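Local atomic coordinates of phosphoglycolate phosphatase (Thermoplasma acidophilum, PDB entry 1L6R), a protein that catalyses the magnesium-dependent dephosphorylation of 2-phosphoglycolate to glycolate and, less efficiently, releases phosphate from inorganic pyrophosphate. Residues A[137-140]-A[145-148]; A[97-102]-A[128-133]. The protein carries 1 engineered substitution. All coordinates share one frame; numbering follows the deposited sequence.

Overall arrangement
Both contacts belong to the smaller lobe of the molecule, consistent with the cap of a HAD-like hydrolase. Contact 1 is a hairpin of the three-stranded antiparallel sheet. Contact 2 joins a surface loop to helix 124-132, which lies on that sheet. Their centres are about 11 Å apart. They meet directly: Arg128 NH2 is 3.0 Å from Ile138 O, a probable hydrogen bond, and Leu147 CD1 lies 3.8 Å from Ala131 CB. Ile138 and Leu147 face helix 124-132; the opposite face, with Phe139 and His146, is turned to the metal-binding region. The His146 side chain is about 4 Å from a bound calcium ion, nearest atoms taken. Contact 2 lies away from the annotated sites.

Contact 1: residues A[137-140]-A[145-148]; sequences VIFY and WHLM
Tyr140 and Trp145 face each other in a non-hydrogen-bonded pair of the antiparallel hairpin 136-149. The tyrosine ring turns an edge to the face of the indole, a T-shaped stack with the planes at 85°. Its CD2 reaches Trp145 CD1 at 3.7 Å, while Tyr140 CB sits over the indole. The indole leans back along the partner strand because its CG stands anti to the carbonyl carbon (chi1 -75°). Trp145 CE3 thus comes within 3.5 Å of Phe139 C, and CZ3 meets the Ile138 methyl CD1 at 4.0 Å. Phe117 of the third strand adds a ring at a shallow angle to the indole. With an alanine in place of Trp145 the indole face is gone, and the Tyr140 ring would probably be freer to turn. Farther along this side, Ile138 CG2 touches Leu147 CD1 at 3.6 Å.

Phe139 and His146 lie on the opposite side of the sheet. Phe139 CG sits between the backbone N and the carbonyl carbon (chi1 56°), which swings the ring over the neighbouring strand. There its CE1 reaches Met148 CG at 3.5 Å, and one ring face receives His146 CB near the rim. Four backbone bonds tie the strands. Two link Val137 and Met148. The pair Phe139-His146 is less even, with His146 N to Phe139 O at 2.8 Å and Phe139 N to His146 O at 3.3 Å.

His146 NE2 has a weak hydrogen bond to Gly46 O; Gly46 is a magnesium-binding residue. The hairpin thus packs Ile138, Trp145 and Leu147 against helix 124-132, while the imidazole reaches the metal-binding region.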
loop_
_atom_site.group_PDB
_atom_site.type_symbol
_atom_site.label_atom_id
_atom_site.label_comp_id
_atom_site.label_asym_id
_atom_site.label_seq_id
_atom_site.Cartn_x
_atom_site.Cartn_y
_atom_site.Cartn_z
ATOM N N VAL A 137 -10.161 6.622 6.482
ATOM C CA VAL A 137 -10.456 5.202 6.629
ATOM C C VAL A 137 -10.551 4.926 8.122
ATOM O O VAL A 137 -10.056 5.711 8.943
ATOM C CB VAL A 137 -9.366 4.270 6.021
ATOM C CG1 VAL A 137 -9.249 4.507 4.514
ATOM C CG2 VAL A 137 -8.029 4.499 6.700
ATOM N N ILE A 138 -11.224 3.837 8.483
ATOM C CA ILE A 138 -11.317 3.469 9.891
ATOM C C ILE A 138 -10.997 1.987 10.063
ATOM O O ILE A 138 -11.272 1.171 9.182
ATOM C CB ILE A 138 -12.728 3.740 10.542
ATOM C CG1 ILE A 138 -13.810 2.821 9.955
ATOM C CG2 ILE A 138 -13.099 5.213 10.413
ATOM C CD1 ILE A 138 -15.110 2.862 10.757
ATOM N N PHE A 139 -10.376 1.665 11.193
ATOM C CA PHE A 139 -10.060 0.283 11.549
ATOM C C PHE A 139 -9.723 0.278 13.023
ATOM O O PHE A 139 -9.513 1.329 13.633
ATOM C CB PHE A 139 -8.882 -0.287 10.750
ATOM C CG PHE A 139 -7.628 0.526 10.847
ATOM C CD1 PHE A 139 -7.381 1.536 9.923
ATOM C CD2 PHE A 139 -6.708 0.307 11.870
ATOM C CE1 PHE A 139 -6.237 2.323 10.006
ATOM C CE2 PHE A 139 -5.551 1.097 11.968
ATOM C CZ PHE A 139 -5.319 2.104 11.034
ATOM N N TYR A 140 -9.682 -0.916 13.598
ATOM C CA TYR A 140 -9.380 -1.078 15.005
ATOM C C TYR A 140 -7.959 -1.576 15.218
ATOM O O TYR A 140 -7.453 -2.395 14.449
ATOM C CB TYR A 140 -10.372 -2.075 15.639
ATOM C CG TYR A 140 -10.276 -2.164 17.141
ATOM C CD1 TYR A 140 -9.339 -2.999 17.757
ATOM C CD2 TYR A 140 -11.083 -1.365 17.950
ATOM C CE1 TYR A 140 -9.207 -3.024 19.137
ATOM C CE2 TYR A 140 -10.958 -1.385 19.329
ATOM C CZ TYR A 140 -10.019 -2.216 19.912
ATOM O OH TYR A 140 -9.885 -2.232 21.277
ATOM N N TRP A 145 -10.642 2.310 17.941
ATOM C CA TRP A 145 -10.758 2.471 16.507
ATOM C C TRP A 145 -9.886 3.687 16.193
ATOM O O TRP A 145 -9.547 4.489 17.084
ATOM C CB TRP A 145 -12.189 2.785 16.084
ATOM C CG TRP A 145 -13.084 1.611 16.144
ATOM C CD1 TRP A 145 -13.715 1.116 17.247
ATOM C CD2 TRP A 145 -13.449 0.764 15.049
ATOM N NE1 TRP A 145 -14.460 0.011 16.903
ATOM C CE2 TRP A 145 -14.315 -0.227 15.564
ATOM C CE3 TRP A 145 -13.130 0.745 13.684
ATOM C CZ2 TRP A 145 -14.872 -1.233 14.758
ATOM C CZ3 TRP A 145 -13.685 -0.260 12.880
ATOM C CH2 TRP A 145 -14.548 -1.232 13.428
ATOM N N HIS A 146 -9.554 3.818 14.917
ATOM C CA HIS A 146 -8.717 4.894 14.434
ATOM C C HIS A 146 -9.306 5.448 13.166
ATOM O O HIS A 146 -9.670 4.688 12.275
ATOM C CB HIS A 146 -7.317 4.366 14.140
ATOM C CG HIS A 146 -6.610 3.877 15.356
ATOM N ND1 HIS A 146 -6.741 2.595 15.849
ATOM C CD2 HIS A 146 -5.832 4.546 16.236
ATOM C CE1 HIS A 146 -6.073 2.503 16.987
ATOM N NE2 HIS A 146 -5.512 3.671 17.241
ATOM N N LEU A 147 -9.422 6.773 13.117
ATOM C CA LEU A 147 -9.909 7.486 11.941
ATOM C C LEU A 147 -8.630 8.100 11.384
ATOM O O LEU A 147 -8.064 9.040 11.957
ATOM C CB LEU A 147 -10.908 8.568 12.338
ATOM C CG LEU A 147 -11.403 9.455 11.191
ATOM C CD1 LEU A 147 -12.201 8.642 10.174
ATOM C CD2 LEU A 147 -12.253 10.584 11.771
ATOM N N MET A 148 -8.190 7.544 10.261
ATOM C CA MET A 148 -6.944 7.921 9.626
ATOM C C MET A 148 -7.125 8.559 8.269
ATOM O O MET A 148 -8.124 8.327 7.588
ATOM C CB MET A 148 -6.087 6.670 9.407
ATOM C CG MET A 148 -5.941 5.750 10.601
ATOM S SD MET A 148 -5.139 6.553 11.989
ATOM C CE MET A 148 -3.671 7.189 11.183
#

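Contact 2: residues A[97-102]-A[128-133]; sequences SKRTSM and RKEAES
Arg99 and Glu130 bridge a loop and a helix by a long salt bridge, Arg99 NH2 to Glu130 OE2 at 3.7 Å. The loop follows helix 87-96 and contains an ST turn at Thr100. The helix is 124-132, which packs on the three-stranded sheet. The carboxylate oxygen meets the guanidinium at its edge, near its plane. The planes of the two flat groups are 68° apart and NH2 and OE2 alone come close, so the contact is a single long charge pair. Glu130 starts toward the loop at CB. Its bend at chi2 (-55°) then turns the carboxylate off that line, and OE2 is the oxygen that meets the arginine. The stronger partner of Arg99 is Tyr126, whose OH is hydrogen-bonded to NH1. One turn of the helix thus offers the arginine a hydroxyl and a more distant charge.

This is the loose, surface side of the contact. Only 49 Å² is buried between the two segments, and Arg99 is exposed.

The tighter packing is with helix 87-96 and the earlier turns of helix 124-132, not between the two segments. Glu130 itself rests on Phe92 and Met96. Met102 is buried, with its side chain against Leu93, Met96 and Val127. Thr100 rests on Tyr126 and Val127. Its OG1 also accepts from Met102 N at 3.1 Å, with an N-H...O angle of 159°, and is hydrogen-bonded to Met96 O. The hydroxyl therefore fastens the turn to the end of helix 87-96. Ser101 OG binds Asp120 N and Asp123 OD2, which ties the same loop to the residues leading into helix 124-132. On the helix itself, Glu132 OE1 is hydrogen-bonded to Asn200 ND2 of the second subunit. Three residues on from Glu130, Ser133 OG donates to Glu130 O at 2.6 Å.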
loop_
_atom_site.group_PDB
_atom_site.type_symbol
_atom_site.label_atom_id
_atom_site.label_comp_id
_atom_site.label_asym_id
_atom_site.label_seq_id
_atom_site.Cartn_x
_atom_site.Cartn_y
_atom_site.Cartn_z
ATOM N N SER A 97 -20.365 12.395 15.969
ATOM C CA SER A 97 -20.777 12.079 17.329
ATOM C C SER A 97 -22.154 12.664 17.651
ATOM O O SER A 97 -22.783 12.284 18.638
ATOM C CB SER A 97 -19.740 12.602 18.326
ATOM O OG SER A 97 -19.713 14.023 18.331
ATOM N N LYS A 98 -22.625 13.578 16.812
ATOM C CA LYS A 98 -23.927 14.190 17.041
ATOM C C LYS A 98 -25.081 13.307 16.576
ATOM O O LYS A 98 -26.211 13.466 17.040
ATOM C CB LYS A 98 -24.006 15.548 16.336
ATOM C CG LYS A 98 -23.032 16.583 16.874
ATOM C CD LYS A 98 -23.076 17.858 16.037
ATOM C CE LYS A 98 -22.083 18.891 16.548
ATOM N NZ LYS A 98 -22.041 20.106 15.679
ATOM N N ARG A 99 -24.811 12.373 15.669
ATOM C CA ARG A 99 -25.875 11.511 15.168
ATOM C C ARG A 99 -25.583 10.015 15.170
ATOM O O ARG A 99 -26.307 9.234 14.550
ATOM C CB ARG A 99 -26.284 11.962 13.767
ATOM C CG ARG A 99 -25.136 12.114 12.793
ATOM C CD ARG A 99 -25.432 13.239 11.813
ATOM N NE ARG A 99 -24.462 13.294 10.725
ATOM C CZ ARG A 99 -24.334 12.346 9.806
ATOM N NH1 ARG A 99 -25.117 11.279 9.851
ATOM N NH2 ARG A 99 -23.433 12.465 8.841
ATOM N N THR A 100 -24.515 9.621 15.859
ATOM C CA THR A 100 -24.151 8.211 15.979
ATOM C C THR A 100 -23.498 8.010 17.336
ATOM O O THR A 100 -23.353 8.950 18.111
ATOM C CB THR A 100 -23.145 7.752 14.905
ATOM O OG1 THR A 100 -21.864 8.339 15.164
ATOM C CG2 THR A 100 -23.617 8.142 13.519
ATOM N N SER A 101 -23.098 6.775 17.611
ATOM C CA SER A 101 -22.455 6.439 18.871
ATOM C C SER A 101 -20.948 6.707 18.832
ATOM O O SER A 101 -20.256 6.463 19.820
ATOM C CB SER A 101 -22.689 4.966 19.190
ATOM O OG SER A 101 -22.082 4.153 18.203
ATOM N N MET A 102 -20.449 7.204 17.701
ATOM C CA MET A 102 -19.017 7.488 17.570
ATOM C C MET A 102 -18.630 8.494 18.647
ATOM O O MET A 102 -19.275 9.534 18.802
ATOM C CB MET A 102 -18.719 8.057 16.190
ATOM C CG MET A 102 -17.248 8.053 15.826
ATOM S SD MET A 102 -16.953 8.938 14.287
ATOM C CE MET A 102 -15.222 8.501 13.997
ATOM N N ARG A 128 -18.051 4.160 8.455
ATOM C CA ARG A 128 -16.983 3.863 7.513
ATOM C C ARG A 128 -17.312 4.483 6.155
ATOM O O ARG A 128 -16.451 5.071 5.509
ATOM C CB ARG A 128 -16.769 2.351 7.363
ATOM C CG ARG A 128 -15.774 2.011 6.250
ATOM C CD ARG A 128 -15.339 0.557 6.264
ATOM N NE ARG A 128 -14.349 0.299 7.308
ATOM C CZ ARG A 128 -14.463 -0.654 8.226
ATOM N NH1 ARG A 128 -15.531 -1.440 8.235
ATOM N NH2 ARG A 128 -13.505 -0.833 9.124
ATOM N N LYS A 129 -18.568 4.355 5.730
ATOM C CA LYS A 129 -18.984 4.921 4.452
ATOM C C LYS A 129 -18.778 6.433 4.464
ATOM O O LYS A 129 -18.231 7.002 3.519
ATOM C CB LYS A 129 -20.457 4.595 4.178
ATOM C CG LYS A 129 -20.727 3.132 3.843
ATOM C CD LYS A 129 -22.208 2.902 3.571
ATOM C CE LYS A 129 -22.494 1.452 3.214
ATOM N NZ LYS A 129 -23.936 1.229 2.913
ATOM N N GLU A 130 -19.212 7.081 5.538
ATOM C CA GLU A 130 -19.054 8.528 5.661
ATOM C C GLU A 130 -17.577 8.916 5.696
ATOM O O GLU A 130 -17.162 9.887 5.061
ATOM C CB GLU A 130 -19.749 9.032 6.924
ATOM C CG GLU A 130 -21.265 9.006 6.845
ATOM C CD GLU A 130 -21.786 9.768 5.641
ATOM O OE1 GLU A 130 -21.860 9.175 4.544
ATOM O OE2 GLU A 130 -22.105 10.966 5.789
ATOM N N ALA A 131 -16.776 8.148 6.424
ATOM C CA ALA A 131 -15.352 8.443 6.518
ATOM C C ALA A 131 -14.654 8.337 5.169
ATOM O O ALA A 131 -13.886 9.224 4.781
ATOM C CB ALA A 131 -14.693 7.496 7.530
ATOM N N GLU A 132 -14.928 7.264 4.438
ATOM C CA GLU A 132 -14.280 7.087 3.152
ATOM C C GLU A 132 -14.715 8.156 2.154
ATOM O O GLU A 132 -13.942 8.538 1.277
ATOM C CB GLU A 132 -14.543 5.670 2.625
ATOM C CG GLU A 132 -14.086 4.601 3.618
ATOM C CD GLU A 132 -13.951 3.221 3.012
ATOM O OE1 GLU A 132 -14.635 2.937 2.011
ATOM O OE2 GLU A 132 -13.164 2.410 3.549
ATOM N N SER A 133 -15.931 8.670 2.310
ATOM C CA SER A 133 -16.415 9.711 1.403
ATOM C C SER A 133 -15.679 11.021 1.670
ATOM O O SER A 133 -15.751 11.966 0.877
ATOM C CB SER A 133 -17.922 9.925 1.575
ATOM O OG SER A 133 -18.215 10.608 2.780
#